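Local coordinates for protein SAM-dependent methyltransferase (PDB 3GGD) that binds S-adenosyl-L-homocysteine and, as a methyltransferase, probably moves a methyl group from S-adenosyl-L-methionine to an acceptor that is not known, at residues A117-E122 with R150-K155; E57-D62 with G124-Y129; D109-E114 with V139-L144; A158-E163 with A237-I242. All blocks are in the same frame, centred on the assembly; numbering follows the deposited sequence.

In the fold
Interaction 2 opens first along the chain, at residues 57-62. Before it closes at 124-129, pairing two parallel strands in the middle of the sheet, interaction 3 opens at 109-114 and interaction 1 at 117-122. These two close later, at 139-144 and 150-155, so the three loops cross one another rather than nest. Interactions 1 and 3 both use helices 113-123 and 142-153: interaction 3 at their starts, with the turn before the first, beside the bound adenine, and interaction 1 at their far ends. Interactions 1 and 2 touch through His120 and Asp125. Interaction 4 follows in series, bringing strand 237-244 back beside strand 158-164, itself next to strand 127-131.

Interaction 1: residues A117-E122 with R150-K155; sequences AQIHSE and RILLGK. With EDO (1,2-ethanediol), chain N.
Ala117 sits against Ile151, whose CG2, anti to its own backbone N, reaches the helix backbone and lies 3.6 Å from Ala117 N. Two residues on, Ile119 sends CG2 to CD2 of Leu152 at 3.6 Å, the two side chains crossing at a slant, while its CG1-CD1 branch leads away. His120 covers the carbonyl end of the partner helix: with CG opposite the backbone N (chi1 -176°), its imidazole swings across and CD2 comes 3.1 Å from Ile151 O. Leu152 O lies 3.5 Å from the same CD2, at the ring edge and in its plane. The neighbouring ring atom NE2 is hydrogen-bonded to Asp125. After Leu153, Gly154 leaves the helix with positive phi, and Lys155 N gives a 3.0 Å hydrogen bond to O2 of an ethanediol, whose hydroxyl lies so near Gly154 that a CB there would clash with it. The two helices lie next to each other on one side of the Rossmann-like sheet: Ile119 rests on Arg106 of the edge strand 103-107 and on Leu108 just after it, and Leu152 on Ile128 of strand 127-131, while the backbone of Leu152 is hydrogen-bonded to Ala126.

Interaction 2: residues E57-D62 with G124-Y129; sequences ELPLID and GDANIY. With EDO (1,2-ethanediol), chain N.
Leu60, Ile61 and Asp62 pair in parallel with Asn127, Ile128 and Tyr129 through three bonds of 2.8 to 2.9 Å, Asn127 N to Pro59 O, Ile61 N to Asn127 O and Tyr129 N to Ile61 O. Ile61 also lays CD1 on Ala126 CB at 3.6 Å. On the other sheet face, Asp62 and Tyr129 run alongside each other, each with CG anti to its backbone N (chi1 -173° and 173°). Asp62 OD1 meets the ring edge near CD2, at 3.6 Å, the carboxylate turned 77° from the ring. Their polar ends are held outside the pair, Asp62 OD2 by Thr71 and Tyr129 OH by Asp46. Where the strands begin, Leu58 lies at about a right angle across Asn127, and a water links Leu58 O (2.7 Å) to Asn127 ND2 (2.9 Å); Asn127 OD1 takes the backbone N of Ala158. These two strands are the central pair of the class I methyltransferase sheet, with strand 81-85 beyond 60-63 and strand 158-164 beyond 127-131. Helix 142-153 covers the face bearing Ile61 and Ile128, and helix 69-77 packs on Leu60 and Tyr129.

Interaction 3: residues D109-E114 with V139-L144; sequences DGLVPE and VEKREL. With SAH (S-adenosyl-L-homocysteine), chain E.
Leu111, which packs on Lys141 and Leu144, also fixes the carboxylate of Asp109: its backbone N reaches Asp109 OD1 at 2.9 Å from above the carboxylate plane, 35° out of it. The same oxygen accepts from N6 of the S-adenosyl-L-homocysteine adenine at 3.0 Å. Near N6, Asp109 OD1 and Leu111 CG lie on opposite sides of the adenine plane. Gly110 N gives adenine N1 a nearly straight bond of 2.8 Å (170°), so neighbouring residues read two adjacent positions of the base. The bond from Leu111 N makes an Asx turn within a type I turn from Asp109 to Val112. The turn follows strand 103-107, the third strand in chain order, and an acidic residue in this place binds adenine in many class I methyltransferases. With alanine in place of this aspartate, the adenine amino group and Leu111 N would probably both lose their shared acceptor, and the turn would be less firmly set against the base. Leu111 places CG anti to its carbonyl carbon (chi1 -58°) and 3.7 Å from adenine N6. Its CD2 continues to Lys141 O (3.4 Å) and Leu144 CB (4.0 Å), crossing both side chains at roughly right angles, while the lysine chain extends away. Leu144 packs its CB and CD1 against Leu111 O, and Pro113 adds its CG, 3.7 Å from Leu144 O. Gly110 O and Leu144 O, both acceptors, lie close together; Ser148 OG is hydrogen-bonded to Gly110 O and weakly to Leu144 O.

Interaction 4: residues A158-E163 with A237-I242; sequences AMYLIE and AFWAVI. With EDO (1,2-ethanediol), chain R.
Met159, a selenomethionine, and Ile242 lie side by side at the closely packed end, CE against CD1 at 3.5 Å, above a backbone pairing of six hydrogen bonds. These run in both directions between Met159 and Ile242, Leu161 and Ala240, and Glu163 and Phe238, the last pair including Glu163 N to Phe238 O at 2.8 Å. Tyr160, Ile162, Trp239 and Val241 occupy the opposite face. Val241 CG2 meets the Tyr160 ring at its edge, 3.8 Å from CD1, and Tyr160 CE1 touches Trp239 CE3 at 3.6 Å, the ring planes 33° apart. The pairing sets strand 237-244, the antiparallel seventh strand of the 3-2-1-4-5-7-6 order of class I methyltransferases, beside strand 158-164. Tyr160 OH passes by Trp239 CB (3.7 Å) to reach Asp46 and Arg49 of helix 43-50. A leucine in place of Tyr160 would probably deprive both of a hydroxyl partner and open a gap beside Trp239. The tryptophan is the partly exposed residue of this otherwise buried contact. Its CB lies 3.3 Å from Leu161 O. Its CG stands between the backbone N and the carbonyl carbon (chi1 65°), which lets the indole lead outward; Arg49 makes a cation-pi contact with it. At this looser margin Trp239 NE1 is hydrogen-bonded, 3.1 Å, to O2 of an ethanediol lying at the ring edge.

Interaction 1: residues A117-E122 with R150-K155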
# COMPACT_ATOMS: atom_id res chain seq x y z
N ALA A 117 7.22 -10.18 13.93
CA ALA A 117 7.45 -11.40 14.66
C ALA A 117 6.42 -11.54 15.79
O ALA A 117 5.90 -12.63 16.03
CB ALA A 117 8.95 -11.45 15.24
N GLN A 118 6.11 -10.44 16.48
CA GLN A 118 5.15 -10.47 17.59
C GLN A 118 3.76 -10.87 17.06
O GLN A 118 3.15 -11.81 17.56
CB GLN A 118 5.10 -9.11 18.30
CG GLN A 118 4.09 -9.03 19.44
CD GLN A 118 4.32 -10.05 20.52
OE1 GLN A 118 5.43 -10.18 21.03
NE2 GLN A 118 3.26 -10.79 20.89
N ILE A 119 3.32 -10.19 16.02
CA ILE A 119 2.04 -10.49 15.40
C ILE A 119 1.95 -11.97 14.96
O ILE A 119 0.99 -12.68 15.27
CB ILE A 119 1.82 -9.59 14.16
CG1 ILE A 119 1.43 -8.17 14.57
CG2 ILE A 119 0.67 -10.12 13.30
CD1 ILE A 119 -0.06 -8.03 14.86
N HIS A 120 2.96 -12.44 14.22
CA HIS A 120 2.93 -13.81 13.73
C HIS A 120 2.90 -14.79 14.93
O HIS A 120 2.29 -15.85 14.82
CB HIS A 120 4.09 -14.13 12.75
CG HIS A 120 4.01 -15.50 12.17
ND1 HIS A 120 4.42 -16.62 12.84
CD2 HIS A 120 3.55 -15.93 10.97
CE1 HIS A 120 4.20 -17.69 12.10
NE2 HIS A 120 3.68 -17.30 10.94
N SER A 121 3.57 -14.47 16.04
CA SER A 121 3.58 -15.38 17.18
C SER A 121 2.15 -15.52 17.75
O SER A 121 1.82 -16.55 18.33
CB SER A 121 4.53 -14.94 18.28
OG SER A 121 4.05 -13.78 18.96
N GLU A 122 1.32 -14.49 17.56
CA GLU A 122 -0.06 -14.51 18.02
C GLU A 122 -1.03 -15.17 17.05
O GLU A 122 -1.88 -15.90 17.48
CB GLU A 122 -0.54 -13.08 18.26
CG GLU A 122 0.21 -12.38 19.40
CD GLU A 122 -0.11 -10.89 19.49
OE1 GLU A 122 -1.23 -10.51 19.10
OE2 GLU A 122 0.75 -10.13 19.97
N ARG A 150 7.83 -11.35 5.00
CA ARG A 150 8.26 -12.72 4.99
C ARG A 150 7.84 -13.38 6.32
O ARG A 150 7.35 -14.50 6.34
CB ARG A 150 9.80 -12.79 4.82
CG ARG A 150 10.38 -14.20 4.95
CD ARG A 150 11.89 -14.31 4.80
NE ARG A 150 12.20 -14.03 3.40
CZ ARG A 150 12.57 -12.86 2.90
NH1 ARG A 150 12.83 -11.80 3.67
NH2 ARG A 150 12.71 -12.77 1.58
N ILE A 151 8.04 -12.66 7.42
CA ILE A 151 7.68 -13.14 8.74
C ILE A 151 6.15 -13.34 8.84
O ILE A 151 5.68 -14.40 9.29
CB ILE A 151 8.15 -12.15 9.82
CG1 ILE A 151 9.69 -12.14 9.92
CG2 ILE A 151 7.52 -12.50 11.18
CD1 ILE A 151 10.27 -10.94 10.72
N LEU A 152 5.36 -12.36 8.38
CA LEU A 152 3.90 -12.50 8.50
C LEU A 152 3.29 -13.65 7.67
O LEU A 152 2.31 -14.33 8.09
CB LEU A 152 3.23 -11.18 8.11
CG LEU A 152 3.50 -9.98 9.03
CD1 LEU A 152 3.02 -8.65 8.40
CD2 LEU A 152 2.90 -10.20 10.47
N LEU A 153 3.85 -13.86 6.46
CA LEU A 153 3.36 -14.85 5.53
C LEU A 153 3.69 -16.29 5.92
O LEU A 153 2.90 -17.22 5.68
CB LEU A 153 3.96 -14.59 4.14
CG LEU A 153 3.41 -13.34 3.43
CD1 LEU A 153 4.36 -12.85 2.32
CD2 LEU A 153 1.95 -13.58 2.91
N GLY A 154 4.90 -16.48 6.47
CA GLY A 154 5.38 -17.85 6.76
C GLY A 154 5.29 -18.71 5.50
O GLY A 154 5.44 -18.22 4.39
N LYS A 155 5.02 -19.99 5.66
CA LYS A 155 4.93 -20.91 4.52
C LYS A 155 3.58 -20.87 3.82
O LYS A 155 3.54 -20.96 2.60
CB LYS A 155 5.19 -22.35 4.96
CG LYS A 155 5.23 -23.39 3.82
CD LYS A 155 6.43 -23.17 2.91
CE LYS A 155 6.60 -24.30 1.86
NZ LYS A 155 5.35 -24.51 1.12
C1 EDO N . 4.03 -22.51 9.41
O1 EDO N . 3.11 -22.86 8.38
C2 EDO N . 5.36 -22.05 8.81
O2 EDO N . 5.34 -20.62 8.54

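Interaction 2: residues E57-D62 with G124-Y129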
# COMPACT_ATOMS: atom_id res chain seq x y z
N GLU A 57 -9.23 -19.76 5.36
CA GLU A 57 -9.02 -20.17 6.76
C GLU A 57 -7.85 -19.43 7.46
O GLU A 57 -7.73 -19.50 8.68
CB GLU A 57 -8.80 -21.70 6.85
N LEU A 58 -7.00 -18.72 6.74
CA LEU A 58 -5.98 -17.96 7.42
C LEU A 58 -6.49 -16.55 7.63
O LEU A 58 -7.32 -16.05 6.85
CB LEU A 58 -4.67 -17.90 6.62
CG LEU A 58 -3.96 -19.19 6.21
CD1 LEU A 58 -2.69 -18.82 5.42
CD2 LEU A 58 -3.58 -20.08 7.41
N PRO A 59 -5.96 -15.88 8.65
CA PRO A 59 -6.32 -14.48 8.80
C PRO A 59 -5.79 -13.69 7.61
O PRO A 59 -4.77 -14.08 7.03
CB PRO A 59 -5.58 -14.03 10.09
CG PRO A 59 -4.54 -15.07 10.35
CD PRO A 59 -4.98 -16.33 9.67
N LEU A 60 -6.50 -12.63 7.26
CA LEU A 60 -6.09 -11.73 6.19
C LEU A 60 -5.61 -10.43 6.78
O LEU A 60 -6.35 -9.76 7.50
CB LEU A 60 -7.25 -11.41 5.23
CG LEU A 60 -6.89 -10.45 4.06
CD1 LEU A 60 -5.75 -10.95 3.15
CD2 LEU A 60 -8.14 -10.19 3.22
N ILE A 61 -4.37 -10.05 6.42
CA ILE A 61 -3.84 -8.77 6.81
C ILE A 61 -3.91 -7.79 5.64
O ILE A 61 -3.49 -8.12 4.53
CB ILE A 61 -2.35 -8.87 7.26
CG1 ILE A 61 -2.26 -9.62 8.63
CG2 ILE A 61 -1.70 -7.46 7.33
CD1 ILE A 61 -0.78 -10.02 9.04
N ASP A 62 -4.52 -6.61 5.90
CA ASP A 62 -4.44 -5.43 4.99
C ASP A 62 -3.25 -4.67 5.52
O ASP A 62 -3.32 -4.00 6.55
CB ASP A 62 -5.70 -4.55 5.05
CG ASP A 62 -5.70 -3.43 4.01
OD1 ASP A 62 -4.64 -3.17 3.39
OD2 ASP A 62 -6.77 -2.81 3.82
N GLY A 124 -0.26 -16.79 13.75
CA GLY A 124 0.23 -17.72 12.76
C GLY A 124 0.35 -17.08 11.39
O GLY A 124 0.27 -15.84 11.24
N ASP A 125 0.50 -17.92 10.38
CA ASP A 125 0.70 -17.49 9.02
C ASP A 125 -0.55 -16.74 8.57
O ASP A 125 -1.67 -17.17 8.83
CB ASP A 125 0.87 -18.68 8.07
CG ASP A 125 2.17 -19.45 8.25
OD1 ASP A 125 3.04 -19.06 9.06
OD2 ASP A 125 2.31 -20.45 7.52
N ALA A 126 -0.36 -15.63 7.86
CA ALA A 126 -1.47 -14.78 7.40
C ALA A 126 -1.34 -14.57 5.89
O ALA A 126 -0.24 -14.55 5.34
CB ALA A 126 -1.44 -13.41 8.09
N ASN A 127 -2.48 -14.39 5.22
CA ASN A 127 -2.45 -13.88 3.85
C ASN A 127 -2.32 -12.38 3.94
O ASN A 127 -2.65 -11.81 4.97
CB ASN A 127 -3.72 -14.24 3.12
CG ASN A 127 -3.84 -15.71 2.88
OD1 ASN A 127 -2.86 -16.36 2.52
ND2 ASN A 127 -5.06 -16.26 3.10
N ILE A 128 -1.80 -11.76 2.88
CA ILE A 128 -1.62 -10.29 2.86
C ILE A 128 -2.17 -9.64 1.60
O ILE A 128 -1.93 -10.12 0.48
CB ILE A 128 -0.13 -9.85 3.00
CG1 ILE A 128 0.44 -10.26 4.36
CG2 ILE A 128 0.02 -8.31 2.84
CD1 ILE A 128 1.95 -10.08 4.51
N TYR A 129 -2.94 -8.58 1.82
CA TYR A 129 -3.34 -7.64 0.79
C TYR A 129 -2.58 -6.35 1.07
O TYR A 129 -2.64 -5.80 2.19
CB TYR A 129 -4.85 -7.35 0.87
CG TYR A 129 -5.33 -6.26 -0.07
CD1 TYR A 129 -5.58 -6.52 -1.40
CD2 TYR A 129 -5.52 -4.95 0.38
CE1 TYR A 129 -6.05 -5.50 -2.26
CE2 TYR A 129 -6.02 -3.95 -0.45
CZ TYR A 129 -6.28 -4.23 -1.79
OH TYR A 129 -6.75 -3.24 -2.65
C1 EDO N . 4.03 -22.51 9.41
O1 EDO N . 3.11 -22.86 8.38
C2 EDO N . 5.36 -22.05 8.81
O2 EDO N . 5.34 -20.62 8.54
O HOH W 1 -7.35 -15.04 4.32

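Interaction 3: residues D109-E114 with V139-L144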
# COMPACT_ATOMS: atom_id res chain seq x y z
N ASP A 109 4.87 -1.13 12.48
CA ASP A 109 5.85 -0.52 11.62
C ASP A 109 6.61 -1.60 10.86
O ASP A 109 7.41 -2.33 11.46
CB ASP A 109 6.83 0.34 12.48
CG ASP A 109 7.79 1.18 11.63
OD1 ASP A 109 8.02 0.84 10.44
OD2 ASP A 109 8.28 2.21 12.15
N GLY A 110 6.38 -1.65 9.55
CA GLY A 110 7.02 -2.62 8.66
C GLY A 110 8.55 -2.56 8.60
O GLY A 110 9.19 -3.51 8.16
N LEU A 111 9.12 -1.44 9.08
CA LEU A 111 10.55 -1.25 9.09
C LEU A 111 11.14 -1.73 10.40
O LEU A 111 12.32 -1.64 10.58
CB LEU A 111 10.94 0.21 8.79
CG LEU A 111 10.40 0.72 7.43
CD1 LEU A 111 10.94 2.19 7.19
CD2 LEU A 111 10.82 -0.19 6.29
N VAL A 112 10.31 -2.33 11.27
CA VAL A 112 10.79 -2.88 12.56
C VAL A 112 10.30 -4.33 12.63
O VAL A 112 9.22 -4.59 13.17
CB VAL A 112 10.28 -2.04 13.77
CG1 VAL A 112 10.94 -2.51 15.13
CG2 VAL A 112 10.59 -0.54 13.57
N PRO A 113 11.06 -5.26 12.02
CA PRO A 113 10.57 -6.64 11.84
C PRO A 113 10.22 -7.40 13.11
O PRO A 113 9.43 -8.29 13.05
CB PRO A 113 11.70 -7.33 11.05
CG PRO A 113 12.32 -6.15 10.27
CD PRO A 113 12.38 -5.10 11.38
N GLU A 114 10.75 -7.01 14.24
CA GLU A 114 10.33 -7.59 15.52
C GLU A 114 8.81 -7.43 15.78
O GLU A 114 8.20 -8.27 16.43
CB GLU A 114 11.12 -6.95 16.65
CG GLU A 114 10.67 -7.41 18.03
N VAL A 139 14.57 3.16 -0.98
CA VAL A 139 15.18 1.92 -1.46
C VAL A 139 16.06 1.25 -0.41
O VAL A 139 15.99 0.03 -0.22
CB VAL A 139 15.93 2.14 -2.80
CG1 VAL A 139 16.83 0.94 -3.17
CG2 VAL A 139 14.87 2.40 -3.88
N GLU A 140 16.82 2.06 0.33
CA GLU A 140 17.70 1.53 1.36
C GLU A 140 16.97 0.95 2.60
O GLU A 140 17.59 0.32 3.43
CB GLU A 140 18.73 2.57 1.79
CG GLU A 140 18.13 3.77 2.53
CD GLU A 140 17.58 4.92 1.62
OE1 GLU A 140 17.36 4.78 0.36
OE2 GLU A 140 17.37 6.00 2.26
N LYS A 141 15.65 1.14 2.70
CA LYS A 141 14.88 0.59 3.79
C LYS A 141 13.97 -0.54 3.36
O LYS A 141 13.29 -1.14 4.20
CB LYS A 141 14.07 1.71 4.44
CG LYS A 141 15.02 2.66 5.20
CD LYS A 141 14.38 3.98 5.42
CE LYS A 141 15.30 4.99 6.23
NZ LYS A 141 14.71 6.40 6.09
N ARG A 142 13.96 -0.84 2.07
CA ARG A 142 13.02 -1.83 1.53
C ARG A 142 13.23 -3.25 2.04
O ARG A 142 12.27 -3.99 2.18
CB ARG A 142 13.01 -1.81 0.00
CG ARG A 142 12.29 -0.59 -0.55
CD ARG A 142 12.34 -0.53 -2.07
NE ARG A 142 11.55 0.59 -2.60
CZ ARG A 142 11.18 0.73 -3.88
NH1 ARG A 142 11.52 -0.20 -4.77
NH2 ARG A 142 10.45 1.78 -4.25
N GLU A 143 14.47 -3.63 2.31
CA GLU A 143 14.76 -4.97 2.77
C GLU A 143 14.08 -5.23 4.13
O GLU A 143 13.63 -6.32 4.37
CB GLU A 143 16.29 -5.22 2.82
CG GLU A 143 16.75 -6.45 3.65
CD GLU A 143 16.31 -7.85 3.11
OE1 GLU A 143 15.85 -7.99 1.94
OE2 GLU A 143 16.47 -8.84 3.88
N LEU A 144 13.99 -4.21 4.98
CA LEU A 144 13.34 -4.32 6.28
C LEU A 144 11.87 -4.66 6.09
O LEU A 144 11.32 -5.54 6.77
CB LEU A 144 13.53 -3.02 7.08
CG LEU A 144 14.96 -2.71 7.58
CD1 LEU A 144 15.09 -1.25 8.05
CD2 LEU A 144 15.41 -3.67 8.71
N SAH E . -3.29 0.63 1.39
CA SAH E . -3.96 1.92 1.66
CB SAH E . -2.98 3.09 1.92
CG SAH E . -1.92 3.42 0.86
SD SAH E . -0.93 4.87 1.28
C SAH E . -4.92 2.31 0.55
O SAH E . -5.85 3.13 0.77
OXT SAH E . -4.78 1.85 -0.58
C5' SAH E . 0.49 4.10 2.02
C4' SAH E . 0.23 3.65 3.49
O4' SAH E . 1.41 3.00 4.01
C3' SAH E . -0.09 4.76 4.51
O3' SAH E . -1.28 4.50 5.23
C2' SAH E . 1.10 4.74 5.47
O2' SAH E . 0.84 5.25 6.79
C1' SAH E . 1.54 3.30 5.40
N9 SAH E . 2.92 3.07 5.85
C8 SAH E . 3.98 3.87 5.54
N7 SAH E . 5.10 3.37 6.09
C5 SAH E . 4.74 2.25 6.78
C6 SAH E . 5.44 1.30 7.63
N6 SAH E . 6.77 1.53 7.81
N1 SAH E . 4.78 0.29 8.22
C2 SAH E . 3.43 0.15 8.02
N3 SAH E . 2.74 1.01 7.27
C4 SAH E . 3.32 2.06 6.66

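Interaction 4: residues A158-E163 with A237-I242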
# COMPACT_ATOMS: atom_id res chain seq x y z
N ALA A 158 -0.21 -16.22 1.36
CA ALA A 158 0.05 -15.63 0.04
C ALA A 158 -0.20 -14.13 0.16
O ALA A 158 -0.98 -13.68 1.00
CB ALA A 158 -0.82 -16.27 -1.10
N MSE A 159 0.49 -13.36 -0.69
CA MSE A 159 0.39 -11.92 -0.70
C MSE A 159 0.03 -11.44 -2.08
O MSE A 159 0.70 -11.79 -3.05
CB MSE A 159 1.71 -11.23 -0.31
CG MSE A 159 1.65 -9.76 -0.51
SE MSE A 159 3.06 -8.74 0.36
CE MSE A 159 4.63 -9.57 -0.43
N TYR A 160 -1.00 -10.60 -2.14
CA TYR A 160 -1.27 -9.82 -3.32
C TYR A 160 -0.78 -8.41 -3.02
O TYR A 160 -1.15 -7.83 -1.99
CB TYR A 160 -2.76 -9.73 -3.63
CG TYR A 160 -3.08 -8.73 -4.77
CD1 TYR A 160 -3.03 -9.12 -6.11
CD2 TYR A 160 -3.45 -7.41 -4.50
CE1 TYR A 160 -3.36 -8.22 -7.13
CE2 TYR A 160 -3.77 -6.50 -5.52
CZ TYR A 160 -3.72 -6.93 -6.83
OH TYR A 160 -4.08 -6.05 -7.80
N LEU A 161 0.05 -7.87 -3.90
CA LEU A 161 0.43 -6.46 -3.80
C LEU A 161 0.27 -5.76 -5.16
O LEU A 161 0.43 -6.37 -6.23
CB LEU A 161 1.85 -6.26 -3.28
CG LEU A 161 3.06 -6.59 -4.18
CD1 LEU A 161 4.37 -5.98 -3.50
CD2 LEU A 161 3.20 -8.07 -4.40
N ILE A 162 -0.11 -4.48 -5.09
CA ILE A 162 -0.22 -3.62 -6.26
C ILE A 162 0.50 -2.31 -5.88
O ILE A 162 0.29 -1.74 -4.80
CB ILE A 162 -1.69 -3.44 -6.72
CG1 ILE A 162 -1.72 -2.58 -8.00
CG2 ILE A 162 -2.61 -2.89 -5.54
CD1 ILE A 162 -3.12 -2.38 -8.66
N GLU A 163 1.42 -1.91 -6.75
CA GLU A 163 2.32 -0.81 -6.50
C GLU A 163 2.39 0.07 -7.74
O GLU A 163 1.94 -0.33 -8.81
CB GLU A 163 3.73 -1.38 -6.19
CG GLU A 163 3.78 -2.21 -4.92
CD GLU A 163 3.49 -1.41 -3.67
OE1 GLU A 163 3.76 -0.18 -3.69
OE2 GLU A 163 2.96 -2.00 -2.67
N ALA A 237 0.72 0.73 -12.96
CA ALA A 237 0.76 -0.18 -11.82
C ALA A 237 1.56 -1.44 -12.15
O ALA A 237 1.79 -1.78 -13.32
CB ALA A 237 -0.66 -0.55 -11.36
N PHE A 238 2.01 -2.10 -11.11
CA PHE A 238 2.61 -3.41 -11.17
C PHE A 238 1.92 -4.18 -10.06
O PHE A 238 1.82 -3.66 -8.93
CB PHE A 238 4.12 -3.39 -10.85
CG PHE A 238 4.68 -4.75 -10.54
CD1 PHE A 238 4.95 -5.64 -11.54
CD2 PHE A 238 4.84 -5.17 -9.24
CE1 PHE A 238 5.41 -6.89 -11.28
CE2 PHE A 238 5.32 -6.45 -8.97
CZ PHE A 238 5.58 -7.30 -10.02
N TRP A 239 1.50 -5.40 -10.34
CA TRP A 239 0.90 -6.26 -9.31
C TRP A 239 1.36 -7.69 -9.45
O TRP A 239 1.75 -8.15 -10.55
CB TRP A 239 -0.66 -6.19 -9.30
CG TRP A 239 -1.30 -6.72 -10.52
CD1 TRP A 239 -1.69 -6.00 -11.61
CD2 TRP A 239 -1.66 -8.09 -10.80
NE1 TRP A 239 -2.25 -6.81 -12.54
CE2 TRP A 239 -2.26 -8.09 -12.08
CE3 TRP A 239 -1.55 -9.29 -10.10
CZ2 TRP A 239 -2.73 -9.26 -12.69
CZ3 TRP A 239 -2.01 -10.44 -10.71
CH2 TRP A 239 -2.61 -10.42 -11.98
N ALA A 240 1.34 -8.39 -8.31
CA ALA A 240 1.73 -9.79 -8.25
C ALA A 240 1.06 -10.51 -7.08
O ALA A 240 0.69 -9.89 -6.06
CB ALA A 240 3.30 -9.94 -8.17
N VAL A 241 0.88 -11.82 -7.25
CA VAL A 241 0.56 -12.69 -6.13
C VAL A 241 1.80 -13.59 -5.93
O VAL A 241 2.23 -14.27 -6.87
CB VAL A 241 -0.70 -13.57 -6.37
CG1 VAL A 241 -0.93 -14.44 -5.16
CG2 VAL A 241 -1.95 -12.70 -6.67
N ILE A 242 2.34 -13.58 -4.70
CA ILE A 242 3.53 -14.38 -4.37
C ILE A 242 3.27 -15.27 -3.15
O ILE A 242 2.43 -14.95 -2.29
CB ILE A 242 4.81 -13.49 -4.22
CG1 ILE A 242 4.78 -12.67 -2.90
CG2 ILE A 242 4.96 -12.55 -5.44
CD1 ILE A 242 6.11 -11.91 -2.61
C1 EDO R . -2.31 -7.23 -16.71
O1 EDO R . -1.20 -6.76 -17.45
C2 EDO R . -2.84 -6.02 -15.96
O2 EDO R . -3.89 -6.43 -15.10